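Local coordinates for protein phosphoribosylformylglycinamidine synthase 2 (Thermus thermophilus, PDB 3VIU) that belongs to the PurM-like AIR synthase-related family, carries two copies of its N- and C-terminal domains, and holds adenosine-5'-diphosphate and magnesium, at residues R452-H457 with E587-P592; V394-L398 with E578-L583. All blocks are in the same frame, centred on the assembly; numbering follows the deposited sequence.

Contact 1: residues R452-H457 with E587-P592; sequences RYSRLH and EFGHPP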
ATOM      1  N   ARG A 452     -16.621  -2.954  -0.126  1.00 12.22           N
ATOM      2  CA  ARG A 452     -17.940  -3.588  -0.093  1.00 11.86           C
ATOM      3  C   ARG A 452     -17.796  -5.070   0.240  1.00 12.10           C
ATOM      4  O   ARG A 452     -18.475  -5.579   1.126  1.00 12.86           O
ATOM      5  CB  ARG A 452     -18.652  -3.393  -1.435  1.00 12.81           C
ATOM      6  CG  ARG A 452     -18.842  -1.926  -1.799  1.00 10.43           C
ATOM      7  CD  ARG A 452     -19.709  -1.745  -3.032  1.00 11.75           C
ATOM      8  NE  ARG A 452     -19.957  -0.333  -3.334  1.00 11.41           N
ATOM      9  CZ  ARG A 452     -20.571   0.519  -2.515  1.00 11.38           C
ATOM     10  NH1 ARG A 452     -21.002   0.115  -1.330  1.00 13.58           N
ATOM     11  NH2 ARG A 452     -20.774   1.773  -2.889  1.00  9.38           N
ATOM     12  N   TYR A 453     -16.898  -5.753  -0.459  1.00 12.47           N
ATOM     13  CA  TYR A 453     -16.639  -7.172  -0.207  1.00 11.56           C
ATOM     14  C   TYR A 453     -16.149  -7.332   1.237  1.00 13.44           C
ATOM     15  O   TYR A 453     -16.616  -8.196   1.987  1.00 14.65           O
ATOM     16  CB  TYR A 453     -15.526  -7.696  -1.120  1.00  9.37           C
ATOM     17  CG  TYR A 453     -15.794  -7.667  -2.607  1.00  9.94           C
ATOM     18  CD1 TYR A 453     -14.830  -8.133  -3.505  1.00  9.40           C
ATOM     19  CD2 TYR A 453     -17.015  -7.232  -3.120  1.00  8.64           C
ATOM     20  CE1 TYR A 453     -15.070  -8.170  -4.872  1.00  8.95           C
ATOM     21  CE2 TYR A 453     -17.266  -7.270  -4.482  1.00  8.90           C
ATOM     22  CZ  TYR A 453     -16.291  -7.740  -5.353  1.00  9.04           C
ATOM     23  OH  TYR A 453     -16.537  -7.788  -6.702  1.00  9.32           O
ATOM     24  N   SER A 454     -15.195  -6.483   1.606  1.00 12.51           N
ATOM     25  CA  SER A 454     -14.573  -6.522   2.920  1.00 12.60           C
ATOM     26  C   SER A 454     -15.520  -6.270   4.102  1.00 13.64           C
ATOM     27  O   SER A 454     -15.425  -6.940   5.131  1.00 12.05           O
ATOM     28  CB  SER A 454     -13.390  -5.542   2.934  1.00 13.55           C
ATOM     29  OG  SER A 454     -12.443  -5.851   1.903  1.00 10.04           O
ATOM     30  N   ARG A 455     -16.440  -5.322   3.958  1.00 14.30           N
ATOM     31  CA  ARG A 455     -17.389  -5.032   5.023  1.00 15.09           C
ATOM     32  C   ARG A 455     -18.316  -6.227   5.254  1.00 15.69           C
ATOM     33  O   ARG A 455     -18.571  -6.609   6.391  1.00 15.87           O
ATOM     34  CB  ARG A 455     -18.196  -3.769   4.668  1.00 19.54           C
ATOM     35  CG  ARG A 455     -19.578  -3.628   5.331  1.00 22.54           C
ATOM     36  CD  ARG A 455     -19.539  -3.666   6.850  1.00 25.49           C
ATOM     37  NE  ARG A 455     -18.872  -2.512   7.450  1.00 28.59           N
ATOM     38  CZ  ARG A 455     -19.284  -1.254   7.322  1.00 30.19           C
ATOM     39  NH1 ARG A 455     -18.614  -0.273   7.913  1.00 29.56           N
ATOM     40  NH2 ARG A 455     -20.355  -0.970   6.594  1.00 29.95           N
ATOM     41  N   LEU A 456     -18.792  -6.830   4.172  1.00 14.42           N
ATOM     42  CA  LEU A 456     -19.701  -7.970   4.250  1.00 14.99           C
ATOM     43  C   LEU A 456     -19.047  -9.328   4.530  1.00 15.73           C
ATOM     44  O   LEU A 456     -19.695 -10.248   5.035  1.00 14.50           O
ATOM     45  CB  LEU A 456     -20.510  -8.055   2.957  1.00 14.26           C
ATOM     46  CG  LEU A 456     -21.436  -6.859   2.737  1.00 16.12           C
ATOM     47  CD1 LEU A 456     -21.912  -6.831   1.297  1.00 15.37           C
ATOM     48  CD2 LEU A 456     -22.611  -6.943   3.704  1.00 13.57           C
ATOM     49  N   HIS A 457     -17.769  -9.459   4.197  1.00 15.78           N
ATOM     50  CA  HIS A 457     -17.064 -10.717   4.418  1.00 15.42           C
ATOM     51  C   HIS A 457     -15.572 -10.403   4.471  1.00 14.36           C
ATOM     52  O   HIS A 457     -14.831 -10.682   3.534  1.00 13.79           O
ATOM     53  CB  HIS A 457     -17.360 -11.699   3.266  1.00 15.78           C
ATOM     54  CG  HIS A 457     -17.039 -13.127   3.583  1.00 14.38           C
ATOM     55  ND1 HIS A 457     -15.876 -13.509   4.216  1.00 14.86           N
ATOM     56  CD2 HIS A 457     -17.722 -14.269   3.339  1.00 14.85           C
ATOM     57  CE1 HIS A 457     -15.859 -14.822   4.350  1.00 13.32           C
ATOM     58  NE2 HIS A 457     -16.968 -15.307   3.825  1.00 13.35           N
ATOM     59  N   GLU A 587     -25.823  -2.031  -0.021  1.00 16.78           N
ATOM     60  CA  GLU A 587     -24.813  -3.065  -0.205  1.00 17.62           C
ATOM     61  C   GLU A 587     -25.145  -4.219   0.720  1.00 17.75           C
ATOM     62  O   GLU A 587     -25.235  -4.060   1.936  1.00 16.87           O
ATOM     63  CB  GLU A 587     -23.397  -2.536   0.076  1.00 17.98           C
ATOM     64  CG  GLU A 587     -23.068  -2.288   1.532  1.00 23.53           C
ATOM     65  CD  GLU A 587     -21.593  -1.960   1.770  1.00 24.88           C
ATOM     66  OE1 GLU A 587     -21.207  -1.845   2.951  1.00 26.80           O
ATOM     67  OE2 GLU A 587     -20.824  -1.811   0.792  1.00 24.97           O
ATOM     68  N   PHE A 588     -25.344  -5.388   0.123  1.00 18.12           N
ATOM     69  CA  PHE A 588     -25.702  -6.578   0.878  1.00 18.56           C
ATOM     70  C   PHE A 588     -25.467  -7.795  -0.001  1.00 17.16           C
ATOM     71  O   PHE A 588     -25.031  -7.658  -1.138  1.00 19.24           O
ATOM     72  CB  PHE A 588     -27.176  -6.485   1.302  1.00 16.04           C
ATOM     73  CG  PHE A 588     -28.132  -6.311   0.153  1.00 15.67           C
ATOM     74  CD1 PHE A 588     -28.761  -7.413  -0.420  1.00 16.23           C
ATOM     75  CD2 PHE A 588     -28.407  -5.045  -0.355  1.00 15.05           C
ATOM     76  CE1 PHE A 588     -29.656  -7.252  -1.488  1.00 18.79           C
ATOM     77  CE2 PHE A 588     -29.299  -4.869  -1.421  1.00 14.66           C
ATOM     78  CZ  PHE A 588     -29.925  -5.973  -1.987  1.00 16.48           C
ATOM     79  N   GLY A 589     -25.758  -8.981   0.516  1.00 16.57           N
ATOM     80  CA  GLY A 589     -25.547 -10.184  -0.266  1.00 16.60           C
ATOM     81  C   GLY A 589     -24.134 -10.707  -0.110  1.00 16.28           C
ATOM     82  O   GLY A 589     -23.273 -10.019   0.423  1.00 15.53           O
ATOM     83  N   HIS A 590     -23.892 -11.928  -0.571  1.00 17.86           N
ATOM     84  CA  HIS A 590     -22.568 -12.521  -0.474  1.00 19.00           C
ATOM     85  C   HIS A 590     -21.649 -11.968  -1.561  1.00 18.04           C
ATOM     86  O   HIS A 590     -22.069 -11.789  -2.696  1.00 17.34           O
ATOM     87  CB  HIS A 590     -22.653 -14.042  -0.625  1.00 22.19           C
ATOM     88  CG  HIS A 590     -21.411 -14.764  -0.191  1.00 29.04           C
ATOM     89  ND1 HIS A 590     -21.179 -15.127   1.119  1.00 29.74           N
ATOM     90  CD2 HIS A 590     -20.318 -15.160  -0.889  1.00 30.05           C
ATOM     91  CE1 HIS A 590     -19.997 -15.714   1.210  1.00 29.25           C
ATOM     92  NE2 HIS A 590     -19.456 -15.745   0.005  1.00 30.92           N
ATOM     93  N   PRO A 591     -20.390 -11.650  -1.211  1.00 17.08           N
ATOM     94  CA  PRO A 591     -19.440 -11.129  -2.201  1.00 16.29           C
ATOM     95  C   PRO A 591     -19.141 -12.266  -3.181  1.00 16.45           C
ATOM     96  O   PRO A 591     -19.392 -13.421  -2.876  1.00 17.25           O
ATOM     97  CB  PRO A 591     -18.226 -10.768  -1.352  1.00 14.50           C
ATOM     98  CG  PRO A 591     -18.834 -10.381  -0.062  1.00 13.63           C
ATOM     99  CD  PRO A 591     -19.876 -11.451   0.151  1.00 14.89           C
ATOM    100  N   PRO A 592     -18.594 -11.959  -4.361  1.00 17.59           N
ATOM    101  CA  PRO A 592     -18.307 -13.035  -5.319  1.00 18.19           C
ATOM    102  C   PRO A 592     -17.411 -14.144  -4.762  1.00 18.99           C
ATOM    103  O   PRO A 592     -16.414 -13.875  -4.089  1.00 18.00           O
ATOM    104  CB  PRO A 592     -17.640 -12.296  -6.481  1.00 17.30           C
ATOM    105  CG  PRO A 592     -18.238 -10.937  -6.408  1.00 19.23           C
ATOM    106  CD  PRO A 592     -18.228 -10.648  -4.923  1.00 18.51           C
TER
HETATM  107  O   HOH W   1     -22.605  -2.323   5.469  1.00 28.16           O
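One face of the Tyr453 ring carries Pro592, whose CD sits 3.8 Å from the ring centroid in a CH-pi contact displaced toward the rim. Pro591 meets the same tyrosine obliquely, its CB 4.1 Å from Tyr453 CB, while the phenol OH is hydrogen-bonded to Glu656. Farther from the prolines, the Arg452 guanidinium offers its edge to Glu587: NH1 donates to OE2 over 2.9 Å in a bent salt bridge (134°). The two planes stand 87° apart; NH1 meets OE2 from above the carboxylate plane, while OE2 lies close to the guanidinium plane. His164 also binds OE2. Through these contacts helix 451-456, in the second N-terminal AIR synthase-related domain, is joined to the loop between helices 578-584 and 596-611 in the second C-terminal one. The Arg455 chain, folded at chi2 and chi3, curls back so that NH2 makes a long ion pair with Glu587 OE1 at 3.8 Å; a water in the guanidinium plane bridges the same two atoms. Between the prolines and the charged groups, Leu456 CD1 packs 3.6 Å from Gly589 O and also touches CA of Phe588. His457 turns its CD2 edge to His590, reaching CE1 at 3.4 Å, the rings nearly perpendicular.

Contact 2: residues V394-L398 with E578-L583; sequences VLRRL and EVLYLL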
ATOM      1  N   VAL A 394     -27.478   1.731 -17.577  1.00 19.47           N
ATOM      2  CA  VAL A 394     -26.710   1.261 -16.434  1.00 18.29           C
ATOM      3  C   VAL A 394     -25.204   1.417 -16.648  1.00 17.07           C
ATOM      4  O   VAL A 394     -24.483   1.813 -15.731  1.00 16.03           O
ATOM      5  CB  VAL A 394     -27.034  -0.208 -16.106  1.00 18.82           C
ATOM      6  CG1 VAL A 394     -25.955  -0.805 -15.202  1.00 18.39           C
ATOM      7  CG2 VAL A 394     -28.387  -0.279 -15.406  1.00 20.93           C
ATOM      8  N   LEU A 395     -24.725   1.112 -17.850  1.00 16.64           N
ATOM      9  CA  LEU A 395     -23.299   1.240 -18.130  1.00 16.53           C
ATOM     10  C   LEU A 395     -22.865   2.700 -18.022  1.00 17.77           C
ATOM     11  O   LEU A 395     -21.802   2.993 -17.474  1.00 16.66           O
ATOM     12  CB  LEU A 395     -22.966   0.699 -19.525  1.00 14.88           C
ATOM     13  CG  LEU A 395     -21.539   0.960 -20.021  1.00 15.08           C
ATOM     14  CD1 LEU A 395     -20.525   0.334 -19.068  1.00 15.67           C
ATOM     15  CD2 LEU A 395     -21.375   0.401 -21.423  1.00 14.38           C
ATOM     16  N   ARG A 396     -23.688   3.612 -18.540  1.00 18.50           N
ATOM     17  CA  ARG A 396     -23.369   5.035 -18.471  1.00 19.91           C
ATOM     18  C   ARG A 396     -23.401   5.509 -17.024  1.00 18.79           C
ATOM     19  O   ARG A 396     -22.579   6.328 -16.615  1.00 19.91           O
ATOM     20  CB  ARG A 396     -24.354   5.872 -19.307  1.00 22.08           C
ATOM     21  CG  ARG A 396     -24.220   5.705 -20.829  1.00 25.65           C
ATOM     22  CD  ARG A 396     -24.909   6.848 -21.590  1.00 28.20           C
ATOM     23  NE  ARG A 396     -26.365   6.799 -21.491  1.00 29.65           N
ATOM     24  CZ  ARG A 396     -27.152   6.157 -22.351  1.00 31.29           C
ATOM     25  NH1 ARG A 396     -26.626   5.512 -23.384  1.00 31.81           N
ATOM     26  NH2 ARG A 396     -28.466   6.144 -22.167  1.00 31.79           N
ATOM     27  N   ARG A 397     -24.341   4.986 -16.243  1.00 18.10           N
ATOM     28  CA  ARG A 397     -24.446   5.385 -14.843  1.00 17.68           C
ATOM     29  C   ARG A 397     -23.279   4.856 -14.008  1.00 16.87           C
ATOM     30  O   ARG A 397     -22.834   5.520 -13.065  1.00 14.27           O
ATOM     31  CB  ARG A 397     -25.786   4.926 -14.253  1.00 18.58           C
ATOM     32  CG  ARG A 397     -26.982   5.710 -14.791  1.00 23.00           C
ATOM     33  CD  ARG A 397     -28.311   5.042 -14.457  1.00 26.67           C
ATOM     34  NE  ARG A 397     -28.627   5.026 -13.027  1.00 29.67           N
ATOM     35  CZ  ARG A 397     -29.613   4.305 -12.489  1.00 30.84           C
ATOM     36  NH1 ARG A 397     -30.380   3.535 -13.257  1.00 26.86           N
ATOM     37  NH2 ARG A 397     -29.837   4.354 -11.179  1.00 32.19           N
ATOM     38  N   LEU A 398     -22.782   3.669 -14.360  1.00 15.71           N
ATOM     39  CA  LEU A 398     -21.652   3.070 -13.644  1.00 14.74           C
ATOM     40  C   LEU A 398     -20.359   3.820 -13.955  1.00 14.80           C
ATOM     41  O   LEU A 398     -19.539   4.063 -13.064  1.00 13.98           O
ATOM     42  CB  LEU A 398     -21.485   1.596 -14.022  1.00 11.70           C
ATOM     43  CG  LEU A 398     -22.432   0.619 -13.327  1.00 14.62           C
ATOM     44  CD1 LEU A 398     -22.258  -0.770 -13.922  1.00 17.23           C
ATOM     45  CD2 LEU A 398     -22.158   0.608 -11.823  1.00 14.39           C
ATOM     46  N   GLU A 578     -21.143  -3.235  -7.562  1.00 15.25           N
ATOM     47  CA  GLU A 578     -21.336  -1.841  -7.924  1.00 14.98           C
ATOM     48  C   GLU A 578     -22.753  -1.661  -8.464  1.00 15.27           C
ATOM     49  O   GLU A 578     -23.480  -0.774  -8.043  1.00 17.07           O
ATOM     50  CB  GLU A 578     -20.341  -1.422  -9.011  1.00 14.56           C
ATOM     51  CG  GLU A 578     -18.947  -1.098  -8.531  1.00 18.48           C
ATOM     52  CD  GLU A 578     -18.934   0.024  -7.505  1.00 22.49           C
ATOM     53  OE1 GLU A 578     -19.805   0.928  -7.585  1.00 21.09           O
ATOM     54  OE2 GLU A 578     -18.042   0.001  -6.626  1.00 24.81           O
ATOM     55  N   VAL A 579     -23.143  -2.515  -9.402  1.00 14.87           N
ATOM     56  CA  VAL A 579     -24.457  -2.401  -9.999  1.00 14.24           C
ATOM     57  C   VAL A 579     -25.562  -2.531  -8.961  1.00 14.18           C
ATOM     58  O   VAL A 579     -26.614  -1.913  -9.101  1.00 13.50           O
ATOM     59  CB  VAL A 579     -24.674  -3.452 -11.125  1.00 12.55           C
ATOM     60  CG1 VAL A 579     -24.976  -4.825 -10.518  1.00  7.87           C
ATOM     61  CG2 VAL A 579     -25.805  -2.995 -12.047  1.00  7.30           C
ATOM     62  N   LEU A 580     -25.331  -3.333  -7.926  1.00 15.48           N
ATOM     63  CA  LEU A 580     -26.343  -3.496  -6.883  1.00 16.08           C
ATOM     64  C   LEU A 580     -26.516  -2.166  -6.159  1.00 16.81           C
ATOM     65  O   LEU A 580     -27.639  -1.696  -5.950  1.00 18.82           O
ATOM     66  CB  LEU A 580     -25.933  -4.572  -5.869  1.00 14.47           C
ATOM     67  CG  LEU A 580     -26.830  -4.662  -4.620  1.00 14.49           C
ATOM     68  CD1 LEU A 580     -28.262  -5.010  -5.018  1.00 12.26           C
ATOM     69  CD2 LEU A 580     -26.288  -5.706  -3.670  1.00 14.76           C
ATOM     70  N   TYR A 581     -25.393  -1.563  -5.785  1.00 16.24           N
ATOM     71  CA  TYR A 581     -25.403  -0.290  -5.080  1.00 17.33           C
ATOM     72  C   TYR A 581     -26.065   0.808  -5.903  1.00 17.26           C
ATOM     73  O   TYR A 581     -26.787   1.638  -5.365  1.00 16.58           O
ATOM     74  CB  TYR A 581     -23.983   0.148  -4.736  1.00 16.88           C
ATOM     75  CG  TYR A 581     -23.928   1.507  -4.091  1.00 15.89           C
ATOM     76  CD1 TYR A 581     -24.333   1.690  -2.769  1.00 15.58           C
ATOM     77  CD2 TYR A 581     -23.481   2.617  -4.803  1.00 15.61           C
ATOM     78  CE1 TYR A 581     -24.288   2.942  -2.171  1.00 15.73           C
ATOM     79  CE2 TYR A 581     -23.433   3.876  -4.214  1.00 16.88           C
ATOM     80  CZ  TYR A 581     -23.839   4.031  -2.897  1.00 17.72           C
ATOM     81  OH  TYR A 581     -23.795   5.273  -2.306  1.00 20.84           O
ATOM     82  N   LEU A 582     -25.801   0.807  -7.206  1.00 16.31           N
ATOM     83  CA  LEU A 582     -26.370   1.801  -8.102  1.00 16.66           C
ATOM     84  C   LEU A 582     -27.883   1.668  -8.218  1.00 16.60           C
ATOM     85  O   LEU A 582     -28.589   2.670  -8.285  1.00 18.16           O
ATOM     86  CB  LEU A 582     -25.753   1.677  -9.499  1.00 18.61           C
ATOM     87  CG  LEU A 582     -26.380   2.590 -10.560  1.00 18.87           C
ATOM     88  CD1 LEU A 582     -25.814   3.985 -10.408  1.00 20.52           C
ATOM     89  CD2 LEU A 582     -26.096   2.058 -11.960  1.00 19.90           C
ATOM     90  N   LEU A 583     -28.379   0.434  -8.231  1.00 15.66           N
ATOM     91  CA  LEU A 583     -29.811   0.194  -8.370  1.00 17.88           C
ATOM     92  C   LEU A 583     -30.642   0.149  -7.080  1.00 18.81           C
ATOM     93  O   LEU A 583     -31.851   0.381  -7.115  1.00 20.12           O
ATOM     94  CB  LEU A 583     -30.039  -1.092  -9.174  1.00 16.88           C
ATOM     95  CG  LEU A 583     -29.457  -1.077 -10.596  1.00 17.11           C
ATOM     96  CD1 LEU A 583     -29.631  -2.449 -11.232  1.00 15.06           C
ATOM     97  CD2 LEU A 583     -30.144   0.002 -11.433  1.00 13.94           C
TER
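Leu582 projects from helix 578-583 toward helix 394-398 and is met there by Val394, Arg397 and Leu398, a largely apolar helix-helix packing with nearly perpendicular axes (96°) that approach to 10.6 Å. It sets helix 391-399 against the first helix after strand 563-567 of the second C-terminal AIR synthase-related domain, whose fold is a mixed sheet with helices packed on it. The close-packed part is built from aliphatic branches. Val394 CG1 meets Val579 CG2 at 3.8 Å, and both methyls stand anti to their own backbone nitrogens, which aims one branch of each valine at the other. Leu398 reaches in obliquely: its CD2 lies 3.9 Å from Glu578 CB, touching the glutamate by its aliphatic base, while its CG packs against CD2 of Leu582. The carboxylate of Glu578 is engaged by Tyr162 through OE2. Phe654 touches both Val394 and Leu398, adding an aromatic group to the buried side.

The other side is more open and is held by a partly exposed arginine. Arg397 crosses Leu582 obliquely, its CB 3.7 Å from Leu582 CD2, and a bend at chi3 (67°) folds the chain so that one face of the guanidinium comes over the leucine branch. The guanidinium thus rests one face on the leucine, with CD2 displaced toward its rim, and its NE makes a long, weak ion pair with Glu393. Leu583 is in looser touch here, with CD2 4.4 Å from Val394 CG2. The same CD2 approaches the arginine obliquely, 4.0 Å from Arg397 NH1.

How the contacts relate
The centres of contacts 1 and 2 lie 16 Å apart on the same side of the chain's centre, and their segments alternate in sequence: 394-398, 452-457, 578-583, 587-592. Helix 578-584 and the loop that follows it supply the later segment of each, so this short part of the second C-terminal AIR synthase-related domain meets helix 391-399 in contact 2 and helix 451-456 of the preceding N-terminal domain in contact 1. The two contacts also touch directly. Arg452 makes a cation-pi interaction with Tyr581 and a long, weak ion pair with Glu578, while Leu580 packs against Phe588. Helix and loop therefore tie two earlier parts of the chain together.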